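PDB 5EC0: Alp7A, which is a plasmid-encoded bacterial actin relative that binds adenine nucleotide and probably assembles into filaments that segregate plasmid DNA. Local coordinates for residues 266-271 and 278-283; 294-299 and 334-339; 65-70 and 93-98; 99-104 and 149-154. One frame throughout, in Å; residues are numbered along the deposited sequence.

Contact 1. Residues 266-271 and 278-283; sequences EKFIYS and MERRDG. With ADP (adenosine-5'-diphosphate), chain D.
Phe268 joins helix 262-272 to strand 279-281, while other residues of the same helical stretch, Glu266 and Tyr270, hold ADP. Glu266 is extended away from the helix and its OE2 accepts a hydrogen bond from ADP O3' at 2.7 Å, gripping the ribose. Phe268 has CG anti to the backbone N (chi1 175°), which sends the ring edge-on into the strand: CE1 lies 3.1 Å from Glu279 O, near the ring plane, and CZ packs 4.1 Å from Met278 CB. Arg280 CB completes the apolar border, and the Arg280 NH2 turns to the carbonyl of His258. Ile269 adds its backbone, with its O 4.1 Å from Met278 CE. Tyr270 lays one ring face along the adenine, CE1 3.4 Å from ADP N1, and has Lys267 O above the other. With an alanine here the adenine would probably lose this flat cover and be freer to tilt in its pocket. No hydrogen bond crosses between the segments. Ile295 of helix 292-313 touches Phe268, Ile269 and Met278; Ile269 also reaches Leu247 of helix 243-254 and Val333 of helix 328-333, and the strand pairs antiparallel with 288-290.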
# COMPACT_ATOMS: atom_id res chain seq x y z
N GLU A 266 0.63 16.23 -5.29
CA GLU A 266 0.79 14.79 -5.37
C GLU A 266 -0.27 14.14 -6.28
O GLU A 266 0.06 13.30 -7.10
CB GLU A 266 0.72 14.19 -3.97
CG GLU A 266 0.81 12.68 -3.88
CD GLU A 266 0.48 12.19 -2.47
OE1 GLU A 266 -0.45 12.75 -1.85
OE2 GLU A 266 1.17 11.27 -1.99
N LYS A 267 -1.53 14.56 -6.14
CA LYS A 267 -2.61 14.00 -6.95
C LYS A 267 -2.50 14.40 -8.42
O LYS A 267 -2.67 13.57 -9.30
CB LYS A 267 -3.98 14.43 -6.41
CG LYS A 267 -5.15 13.91 -7.23
CD LYS A 267 -6.49 14.24 -6.59
CE LYS A 267 -7.65 13.67 -7.41
NZ LYS A 267 -8.98 13.89 -6.74
N PHE A 268 -2.23 15.68 -8.67
CA PHE A 268 -1.98 16.16 -10.03
C PHE A 268 -0.83 15.39 -10.72
O PHE A 268 -0.92 15.03 -11.89
CB PHE A 268 -1.67 17.65 -10.00
CG PHE A 268 -1.29 18.23 -11.33
CD1 PHE A 268 -2.25 18.52 -12.28
CD2 PHE A 268 0.04 18.49 -11.63
CE1 PHE A 268 -1.91 19.07 -13.51
CE2 PHE A 268 0.40 19.03 -12.85
CZ PHE A 268 -0.57 19.32 -13.80
N ILE A 269 0.25 15.13 -9.98
CA ILE A 269 1.40 14.43 -10.56
C ILE A 269 1.10 12.99 -11.01
O ILE A 269 1.32 12.66 -12.17
CB ILE A 269 2.59 14.41 -9.59
CG1 ILE A 269 3.21 15.81 -9.54
CG2 ILE A 269 3.62 13.41 -10.04
CD1 ILE A 269 4.38 15.95 -8.58
N TYR A 270 0.58 12.13 -10.14
CA TYR A 270 0.34 10.75 -10.58
C TYR A 270 -0.82 10.68 -11.57
O TYR A 270 -0.80 9.85 -12.48
CB TYR A 270 0.10 9.79 -9.39
CG TYR A 270 -1.16 9.93 -8.57
CD1 TYR A 270 -2.40 9.47 -9.05
CD2 TYR A 270 -1.12 10.46 -7.28
CE1 TYR A 270 -3.57 9.58 -8.27
CE2 TYR A 270 -2.28 10.57 -6.51
CZ TYR A 270 -3.49 10.14 -7.01
OH TYR A 270 -4.62 10.26 -6.23
N SER A 271 -1.80 11.56 -11.43
CA SER A 271 -2.84 11.70 -12.44
C SER A 271 -2.28 12.11 -13.80
O SER A 271 -2.84 11.71 -14.82
CB SER A 271 -3.90 12.72 -12.03
OG SER A 271 -4.30 12.54 -10.68
N MET A 278 1.70 18.14 -18.89
CA MET A 278 1.12 18.13 -17.56
C MET A 278 0.41 19.46 -17.33
O MET A 278 1.03 20.47 -16.96
CB MET A 278 2.18 17.85 -16.49
CG MET A 278 2.97 16.59 -16.77
SD MET A 278 4.11 16.07 -15.46
CE MET A 278 2.97 15.86 -14.09
N GLU A 279 -0.90 19.47 -17.57
CA GLU A 279 -1.67 20.70 -17.60
C GLU A 279 -2.61 20.85 -16.41
O GLU A 279 -3.39 19.94 -16.09
CB GLU A 279 -2.47 20.79 -18.90
CG GLU A 279 -1.62 21.12 -20.11
CD GLU A 279 -2.38 21.91 -21.17
OE1 GLU A 279 -3.16 21.30 -21.93
OE2 GLU A 279 -2.20 23.14 -21.24
N ARG A 280 -2.52 22.00 -15.76
CA ARG A 280 -3.36 22.36 -14.62
C ARG A 280 -4.56 23.17 -15.12
O ARG A 280 -4.40 24.12 -15.90
CB ARG A 280 -2.54 23.14 -13.58
CG ARG A 280 -3.29 23.60 -12.34
CD ARG A 280 -3.83 22.42 -11.55
NE ARG A 280 -3.96 22.73 -10.13
CZ ARG A 280 -4.49 21.90 -9.23
NH1 ARG A 280 -4.95 20.71 -9.61
NH2 ARG A 280 -4.57 22.26 -7.95
N ARG A 281 -5.75 22.77 -14.65
CA ARG A 281 -7.04 23.24 -15.17
C ARG A 281 -7.91 23.98 -14.14
O ARG A 281 -8.66 23.33 -13.41
CB ARG A 281 -7.88 22.04 -15.71
CG ARG A 281 -7.14 20.84 -16.36
CD ARG A 281 -6.38 21.34 -17.52
NE ARG A 281 -7.07 22.46 -18.11
CZ ARG A 281 -6.50 23.32 -18.93
NH1 ARG A 281 -5.22 23.19 -19.16
NH2 ARG A 281 -7.20 24.34 -19.44
N ASP A 282 -7.88 25.31 -14.09
CA ASP A 282 -8.75 25.98 -13.11
C ASP A 282 -10.24 25.66 -13.39
O ASP A 282 -10.71 25.83 -14.52
CB ASP A 282 -8.52 27.49 -13.09
CG ASP A 282 -9.46 28.22 -12.12
OD1 ASP A 282 -9.20 28.20 -10.89
OD2 ASP A 282 -10.45 28.81 -12.58
N GLY A 283 -10.97 25.21 -12.38
CA GLY A 283 -12.36 24.82 -12.54
C GLY A 283 -13.35 25.92 -12.94
O GLY A 283 -14.33 25.66 -13.65
PB ADP D . 3.35 5.21 1.00
O1B ADP D . 2.51 4.03 1.46
O2B ADP D . 4.59 5.51 1.82
O3B ADP D . 2.59 6.47 0.67
PA ADP D . 3.04 4.23 -1.71
O1A ADP D . 1.58 4.06 -1.34
O2A ADP D . 3.78 3.11 -2.42
O3A ADP D . 3.92 4.72 -0.44
O5' ADP D . 3.19 5.54 -2.61
C5' ADP D . 2.28 6.63 -2.54
C4' ADP D . 2.58 7.44 -3.78
O4' ADP D . 2.04 6.75 -4.90
C3' ADP D . 1.93 8.81 -3.81
O3' ADP D . 2.87 9.81 -3.41
C2' ADP D . 1.55 9.02 -5.26
O2' ADP D . 2.41 10.02 -5.80
C1' ADP D . 1.81 7.69 -5.94
N9 ADP D . 0.70 7.20 -6.79
C8 ADP D . 0.89 6.73 -8.04
N7 ADP D . -0.28 6.34 -8.60
C5 ADP D . -1.24 6.55 -7.68
C6 ADP D . -2.70 6.35 -7.67
N6 ADP D . -3.32 5.83 -8.76
N1 ADP D . -3.36 6.68 -6.54
C2 ADP D . -2.71 7.20 -5.47
N3 ADP D . -1.38 7.42 -5.41
C4 ADP D . -0.60 7.12 -6.49

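Contact 2. Residues 294-299 and 334-339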
# COMPACT_ATOMS: atom_id res chain seq x y z
N ILE A 294 8.57 22.12 -15.14
CA ILE A 294 8.88 22.32 -13.73
C ILE A 294 8.85 21.00 -12.99
O ILE A 294 9.69 20.71 -12.13
CB ILE A 294 7.90 23.32 -13.08
CG1 ILE A 294 8.15 24.73 -13.63
CG2 ILE A 294 8.00 23.28 -11.55
CD1 ILE A 294 7.33 25.79 -12.97
N ILE A 295 7.88 20.17 -13.36
CA ILE A 295 7.65 18.95 -12.64
C ILE A 295 8.65 17.84 -13.03
O ILE A 295 9.27 17.25 -12.14
CB ILE A 295 6.22 18.49 -12.86
CG1 ILE A 295 5.27 19.51 -12.21
CG2 ILE A 295 6.02 17.11 -12.27
CD1 ILE A 295 3.82 19.18 -12.29
N LYS A 296 8.84 17.58 -14.32
CA LYS A 296 9.78 16.52 -14.72
C LYS A 296 11.18 16.83 -14.23
O LYS A 296 11.93 15.93 -13.87
CB LYS A 296 9.78 16.32 -16.24
CG LYS A 296 8.42 15.93 -16.79
CD LYS A 296 8.50 15.09 -18.06
CE LYS A 296 7.10 14.65 -18.48
NZ LYS A 296 7.08 13.55 -19.49
N LYS A 297 11.52 18.12 -14.19
CA LYS A 297 12.82 18.55 -13.69
C LYS A 297 12.96 18.22 -12.21
O LYS A 297 13.97 17.64 -11.79
CB LYS A 297 13.02 20.04 -13.94
CG LYS A 297 14.35 20.59 -13.45
CD LYS A 297 14.54 22.02 -13.93
CE LYS A 297 15.67 22.72 -13.20
NZ LYS A 297 15.86 24.12 -13.70
N SER A 298 11.95 18.56 -11.42
CA SER A 298 11.96 18.24 -10.00
C SER A 298 11.98 16.73 -9.73
O SER A 298 12.66 16.26 -8.81
CB SER A 298 10.75 18.85 -9.30
OG SER A 298 10.85 18.66 -7.90
N LEU A 299 11.25 15.97 -10.54
CA LEU A 299 11.21 14.53 -10.37
C LEU A 299 12.56 13.91 -10.73
O LEU A 299 12.96 12.90 -10.15
CB LEU A 299 10.11 13.91 -11.22
CG LEU A 299 8.68 14.20 -10.75
CD1 LEU A 299 7.66 13.36 -11.53
CD2 LEU A 299 8.54 13.97 -9.24
N LEU A 334 8.01 7.78 -10.97
CA LEU A 334 9.38 8.07 -11.35
C LEU A 334 9.88 7.24 -12.52
O LEU A 334 11.05 7.34 -12.89
CB LEU A 334 10.32 7.85 -10.15
CG LEU A 334 10.20 8.72 -8.89
CD1 LEU A 334 11.39 8.46 -8.01
CD2 LEU A 334 10.11 10.20 -9.23
N GLU A 335 9.01 6.41 -13.08
CA GLU A 335 9.43 5.42 -14.07
C GLU A 335 10.22 6.02 -15.23
O GLU A 335 11.30 5.54 -15.58
CB GLU A 335 8.23 4.66 -14.62
CG GLU A 335 8.62 3.74 -15.76
CD GLU A 335 7.49 2.86 -16.26
OE1 GLU A 335 6.31 3.13 -15.94
OE2 GLU A 335 7.80 1.88 -16.97
N GLU A 336 9.66 7.08 -15.82
CA GLU A 336 10.33 7.79 -16.89
C GLU A 336 11.68 8.36 -16.43
O GLU A 336 12.70 8.24 -17.13
CB GLU A 336 9.41 8.90 -17.42
CG GLU A 336 10.01 9.80 -18.50
CD GLU A 336 9.14 11.03 -18.78
OE1 GLU A 336 8.11 11.22 -18.09
OE2 GLU A 336 9.48 11.81 -19.68
N SER A 337 11.68 8.96 -15.25
CA SER A 337 12.86 9.60 -14.68
C SER A 337 13.97 8.59 -14.44
O SER A 337 15.16 8.88 -14.60
CB SER A 337 12.51 10.29 -13.36
OG SER A 337 11.70 11.43 -13.58
N ILE A 338 13.57 7.40 -14.02
CA ILE A 338 14.50 6.34 -13.72
C ILE A 338 15.19 5.89 -15.00
O ILE A 338 16.40 5.67 -15.03
CB ILE A 338 13.78 5.19 -13.03
CG1 ILE A 338 13.38 5.62 -11.62
CG2 ILE A 338 14.66 3.94 -13.01
CD1 ILE A 338 12.34 4.74 -10.95
N SER A 339 14.42 5.80 -16.08
CA SER A 339 14.99 5.40 -17.36
C SER A 339 16.01 6.43 -17.85
O SER A 339 17.08 6.06 -18.31
CB SER A 339 13.88 5.20 -18.39
OG SER A 339 14.44 4.98 -19.67
O HOH W 1 11.66 13.62 -15.03
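Lys296 and Glu336 form a bidentate salt bridge between helices 292-313 and 335-346. The ammonium NZ donates to both carboxylate oxygens, 2.9 Å from Glu336 OE1 and 3.0 Å from Glu336 OE2, and each oxygen offers its syn lone pair, so the nitrogen sits in the mouth of the carboxylate. Both chains are stretched out, Glu336 with CG anti to its own N (chi1 176°), and they meet at about a right angle. Two bonds to one nitrogen restrict the rotation of the carboxylate, and the place of Glu336 in the first turn of its helix would probably favour its negative charge further.

Inward from this pair, a water bridges the helices. It donates to the carbonyl of Lys296, with its oxygen 2.6 Å from Lys296 O, and is hydrogen-bonded to Ser337 OG at 2.6 Å as well. Ser337 OG also lies 3.8 Å from Leu299 CB, where the two backbones come nearest. Beyond it the packing turns apolar: Leu334 swings its CD2 methyl to 4.1 Å from Leu299 CD2, and the same Leu334 methyl rests against the Leu299 carbonyl oxygen.

The buried leucines lie behind the nucleotide pocket, the side chain of Leu299 about 8 Å from ADP. Leu299 also touches Phe243 of helix 243-254, and Leu334 and Ser337 reach Thr303, one turn on along helix 292-313, so the start of helix 335-346 rests on two successive turns of that longer helix.

Contact 3. Residues 65-70 and 93-98; sequences TERYFL and ESHIPY
His95 makes the whole contact from the side of residues 93-98, meeting Arg67 and Phe69 of strand 65-71 with one imidazole. Just before it, Ser94 occupies the N-cap of helix 95-112: its OG accepts from Ile96 N at 3.1 Å, with an N-H...O angle of 154°, closing the first turn and fixing the backbone from which His95 projects.

The histidine takes the less common rotamer with CG between its backbone N and carbonyl carbon (chi1 58°), and its ring turns toward the strand. Over one face of the imidazole, offset toward the rim, comes Arg67 NH2, 3.8 Å from His95 CE1. The guanidinium is well tilted from the imidazole plane, so the two groups do not lie flat on each other. Arg67 NH2 also forms a salt bridge with Glu32 OE2, which holds the guanidinium in place; so close a cation would tend to disfavour protonation of the histidine, an effect the glutamate probably softens. Across NE2 from CE1, His95 CD2 touches Phe69 CE2 at 3.7 Å. These rings are oblique, with centroids 5.6 Å apart and planes at 44°.

Arg67 and Phe69 are two residues apart and face the same side of the strand. Ile96, next on the helix, does not reach residues 65-70 and packs on Val30 of strand 22-33. The start of a helix laid against a sheet in this way is the alpha/beta layering of the actin-like nucleotide-binding fold, here away from the ADP site.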
# COMPACT_ATOMS: atom_id res chain seq x y z
N THR A 65 -14.66 0.71 25.79
CA THR A 65 -15.16 2.05 25.51
C THR A 65 -15.60 2.15 24.05
O THR A 65 -14.81 1.91 23.15
CB THR A 65 -14.08 3.14 25.78
OG1 THR A 65 -13.64 3.05 27.14
CG2 THR A 65 -14.65 4.54 25.52
N GLU A 66 -16.87 2.48 23.83
CA GLU A 66 -17.39 2.63 22.47
C GLU A 66 -16.92 3.94 21.84
O GLU A 66 -17.36 5.02 22.23
CB GLU A 66 -18.92 2.57 22.46
CG GLU A 66 -19.53 2.84 21.09
CD GLU A 66 -21.03 2.62 21.07
OE1 GLU A 66 -21.61 2.30 22.13
OE2 GLU A 66 -21.64 2.76 19.98
N ARG A 67 -16.05 3.86 20.84
CA ARG A 67 -15.47 5.06 20.26
C ARG A 67 -15.86 5.26 18.78
O ARG A 67 -16.10 4.29 18.04
CB ARG A 67 -13.95 5.04 20.44
CG ARG A 67 -13.55 5.20 21.92
CD ARG A 67 -12.12 4.73 22.18
NE ARG A 67 -11.16 5.48 21.39
CZ ARG A 67 -9.86 5.22 21.36
NH1 ARG A 67 -9.37 4.21 22.07
NH2 ARG A 67 -9.05 5.96 20.61
N TYR A 68 -15.93 6.52 18.37
CA TYR A 68 -16.52 6.92 17.09
C TYR A 68 -15.45 7.47 16.13
O TYR A 68 -14.68 8.35 16.49
CB TYR A 68 -17.64 7.96 17.35
CG TYR A 68 -18.74 7.43 18.26
CD1 TYR A 68 -18.60 7.46 19.64
CD2 TYR A 68 -19.90 6.88 17.73
CE1 TYR A 68 -19.60 6.95 20.48
CE2 TYR A 68 -20.91 6.39 18.56
CZ TYR A 68 -20.75 6.42 19.92
OH TYR A 68 -21.75 5.92 20.73
N PHE A 69 -15.42 6.94 14.91
CA PHE A 69 -14.36 7.29 13.96
C PHE A 69 -14.88 7.64 12.58
O PHE A 69 -15.73 6.95 12.03
CB PHE A 69 -13.35 6.13 13.79
CG PHE A 69 -12.73 5.67 15.08
CD1 PHE A 69 -13.34 4.67 15.84
CD2 PHE A 69 -11.55 6.23 15.53
CE1 PHE A 69 -12.78 4.25 17.04
CE2 PHE A 69 -10.98 5.81 16.73
CZ PHE A 69 -11.60 4.82 17.48
N LEU A 70 -14.33 8.72 12.02
CA LEU A 70 -14.42 9.01 10.60
C LEU A 70 -13.26 8.30 9.91
O LEU A 70 -12.12 8.40 10.35
CB LEU A 70 -14.36 10.52 10.33
CG LEU A 70 -15.43 11.38 11.01
CD1 LEU A 70 -15.13 12.89 10.92
CD2 LEU A 70 -16.79 11.06 10.40
N GLU A 93 0.67 -1.02 17.54
CA GLU A 93 0.05 -0.51 18.76
C GLU A 93 -0.99 0.59 18.51
O GLU A 93 -1.78 0.92 19.39
CB GLU A 93 1.14 -0.02 19.71
CG GLU A 93 2.06 -1.16 20.15
CD GLU A 93 3.29 -0.66 20.88
OE1 GLU A 93 3.67 0.50 20.64
OE2 GLU A 93 3.86 -1.42 21.70
N SER A 94 -0.99 1.15 17.31
CA SER A 94 -1.98 2.14 16.91
C SER A 94 -3.30 1.50 16.49
O SER A 94 -3.31 0.47 15.82
CB SER A 94 -1.46 3.00 15.77
OG SER A 94 -2.51 3.72 15.18
N HIS A 95 -4.41 2.13 16.86
CA HIS A 95 -5.74 1.63 16.54
C HIS A 95 -6.14 1.95 15.10
O HIS A 95 -7.09 1.35 14.56
CB HIS A 95 -6.76 2.24 17.50
CG HIS A 95 -6.77 3.74 17.48
ND1 HIS A 95 -6.02 4.50 18.35
CD2 HIS A 95 -7.43 4.61 16.68
CE1 HIS A 95 -6.22 5.78 18.09
NE2 HIS A 95 -7.07 5.87 17.08
N ILE A 96 -5.43 2.88 14.48
CA ILE A 96 -5.78 3.33 13.13
C ILE A 96 -5.87 2.20 12.07
O ILE A 96 -6.87 2.14 11.34
CB ILE A 96 -4.80 4.43 12.65
CG1 ILE A 96 -5.04 5.71 13.43
CG2 ILE A 96 -4.93 4.69 11.14
CD1 ILE A 96 -4.06 6.82 13.09
N PRO A 97 -4.86 1.31 11.97
CA PRO A 97 -5.04 0.22 11.00
C PRO A 97 -6.23 -0.68 11.32
O PRO A 97 -6.98 -1.08 10.43
CB PRO A 97 -3.73 -0.58 11.10
CG PRO A 97 -2.76 0.33 11.74
CD PRO A 97 -3.54 1.24 12.64
N TYR A 98 -6.38 -0.99 12.60
CA TYR A 98 -7.46 -1.85 13.05
C TYR A 98 -8.84 -1.25 12.71
O TYR A 98 -9.72 -1.94 12.19
CB TYR A 98 -7.32 -2.09 14.55
CG TYR A 98 -8.47 -2.83 15.18
CD1 TYR A 98 -8.66 -4.19 14.95
CD2 TYR A 98 -9.36 -2.18 16.03
CE1 TYR A 98 -9.72 -4.87 15.52
CE2 TYR A 98 -10.41 -2.86 16.62
CZ TYR A 98 -10.58 -4.20 16.36
OH TYR A 98 -11.63 -4.88 16.94

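Contact 4. Residues 99-104 and 149-154; sequences VTFLAA and SKFLGT
Phe101 and Phe151 bring the two segments together with CA atoms 8.8 Å apart, a separation bridged by the two phenylalanine side chains. The setting is alpha/beta packing in an actin-like fold: residues 99-104 are a regular turn of helix 95-112, and residues 149-154 leave helix 140-149 and turn into strand 153-159. The strand opens with Gly153, whose positive phi (96°) would press a beta carbon against the carbonyl oxygen of Leu152.

The two rings form a T-shaped pair. Phe151 presents an edge to one face of Phe101, their planes at 90° and centroids 5.2 Å apart, and the side chains run past one another in opposite directions. Phe101 departs from a staggered rotamer, its chi1 of 149° rotating the ring some way from the ideal anti position, a mild strain that sets its face to the incoming edge. Both residues are buried. Phe125 of strand 119-129 stacks on Phe151 and also meets Phe101, making a three-ring cluster, while Val172 of strand 166-179 touches Phe101.

Were Phe101 an alanine, the edge of Phe151 would probably lose the face it rests on, leaving a gap between helix and sheet, with Phe125 its remaining aromatic neighbour in the cluster.

The approach is made by one side of the Phe151 ring: its CD2 lies 3.7 Å from Phe101 CD2, offset toward that ring's rim, and Phe151 CE2 is 3.8 Å from Phe101 CB.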
# COMPACT_ATOMS: atom_id res chain seq x y z
N VAL A 99 -9.02 0.04 12.99
CA VAL A 99 -10.29 0.71 12.69
C VAL A 99 -10.51 0.77 11.17
O VAL A 99 -11.61 0.51 10.68
CB VAL A 99 -10.32 2.12 13.31
CG1 VAL A 99 -11.48 2.96 12.74
CG2 VAL A 99 -10.42 2.00 14.84
N THR A 100 -9.47 1.07 10.41
CA THR A 100 -9.62 1.09 8.96
C THR A 100 -10.06 -0.29 8.42
O THR A 100 -10.97 -0.38 7.59
CB THR A 100 -8.34 1.53 8.26
OG1 THR A 100 -7.85 2.72 8.90
CG2 THR A 100 -8.61 1.84 6.80
N PHE A 101 -9.44 -1.36 8.93
CA PHE A 101 -9.81 -2.71 8.52
C PHE A 101 -11.30 -3.00 8.76
O PHE A 101 -11.97 -3.58 7.91
CB PHE A 101 -8.92 -3.73 9.27
CG PHE A 101 -9.58 -5.04 9.54
CD1 PHE A 101 -9.72 -6.00 8.54
CD2 PHE A 101 -10.04 -5.35 10.83
CE1 PHE A 101 -10.31 -7.24 8.81
CE2 PHE A 101 -10.63 -6.60 11.11
CZ PHE A 101 -10.77 -7.53 10.10
N LEU A 102 -11.81 -2.59 9.92
CA LEU A 102 -13.20 -2.85 10.29
C LEU A 102 -14.18 -2.15 9.36
O LEU A 102 -15.16 -2.74 8.89
CB LEU A 102 -13.47 -2.42 11.73
CG LEU A 102 -12.80 -3.17 12.87
CD1 LEU A 102 -13.16 -2.52 14.21
CD2 LEU A 102 -13.21 -4.65 12.86
N ALA A 103 -13.90 -0.87 9.10
CA ALA A 103 -14.69 -0.06 8.19
C ALA A 103 -14.61 -0.59 6.75
O ALA A 103 -15.63 -0.66 6.05
CB ALA A 103 -14.23 1.41 8.24
N ALA A 104 -13.41 -0.97 6.33
CA ALA A 104 -13.22 -1.58 5.01
C ALA A 104 -14.08 -2.84 4.86
O ALA A 104 -14.81 -2.98 3.88
CB ALA A 104 -11.74 -1.91 4.76
N SER A 149 -1.94 -11.13 15.36
CA SER A 149 -2.85 -11.36 16.48
C SER A 149 -3.87 -10.24 16.66
O SER A 149 -4.93 -10.45 17.24
CB SER A 149 -2.04 -11.52 17.77
OG SER A 149 -1.22 -12.67 17.68
N LYS A 150 -3.53 -9.06 16.17
CA LYS A 150 -4.40 -7.90 16.29
C LYS A 150 -5.69 -8.13 15.50
O LYS A 150 -6.72 -7.51 15.78
CB LYS A 150 -3.69 -6.65 15.78
CG LYS A 150 -3.81 -5.46 16.70
CD LYS A 150 -3.39 -4.19 15.98
CE LYS A 150 -3.99 -2.96 16.64
NZ LYS A 150 -3.89 -1.80 15.72
N PHE A 151 -5.63 -9.01 14.52
CA PHE A 151 -6.75 -9.17 13.61
C PHE A 151 -7.45 -10.51 13.80
O PHE A 151 -8.66 -10.60 13.59
CB PHE A 151 -6.27 -8.97 12.18
CG PHE A 151 -5.76 -7.58 11.93
CD1 PHE A 151 -4.42 -7.28 12.12
CD2 PHE A 151 -6.64 -6.56 11.56
CE1 PHE A 151 -3.95 -6.00 11.92
CE2 PHE A 151 -6.18 -5.28 11.37
CZ PHE A 151 -4.83 -4.99 11.55
N LEU A 152 -6.70 -11.53 14.23
CA LEU A 152 -7.26 -12.84 14.59
C LEU A 152 -8.43 -12.73 15.57
O LEU A 152 -8.42 -11.90 16.49
CB LEU A 152 -6.17 -13.74 15.19
CG LEU A 152 -6.45 -15.24 15.25
CD1 LEU A 152 -6.68 -15.77 13.83
CD2 LEU A 152 -5.30 -16.01 15.92
N GLY A 153 -9.44 -13.57 15.38
CA GLY A 153 -10.57 -13.62 16.31
C GLY A 153 -11.79 -12.80 15.90
O GLY A 153 -11.96 -12.41 14.73
N THR A 154 -12.62 -12.53 16.90
CA THR A 154 -13.93 -11.93 16.73
C THR A 154 -13.93 -10.43 17.06
O THR A 154 -13.47 -10.02 18.12
CB THR A 154 -14.95 -12.64 17.62
OG1 THR A 154 -14.94 -14.04 17.33
CG2 THR A 154 -16.36 -12.07 17.41

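The four contacts fall into two pairs. Contacts 1 and 2 share an apolar border through Ile295, whose methyls meet Phe268, Ile269 and Met278, and both lie near the nucleotide; contact 1 touches ADP itself, contact 2 forms a shell behind it. Contacts 3 and 4, about 10 Å apart between centres, use successive turns of helix 95-112 against one sheet, and Val99 packs on Phe69 between them. Chemistry follows burial: contact 4 is purely aromatic and buried, contact 3 partly buried with a charged arginine beside its rings, while contact 2 grades from a partly exposed salt bridge to buried leucines. Contact 1 is a buried, mainly apolar join.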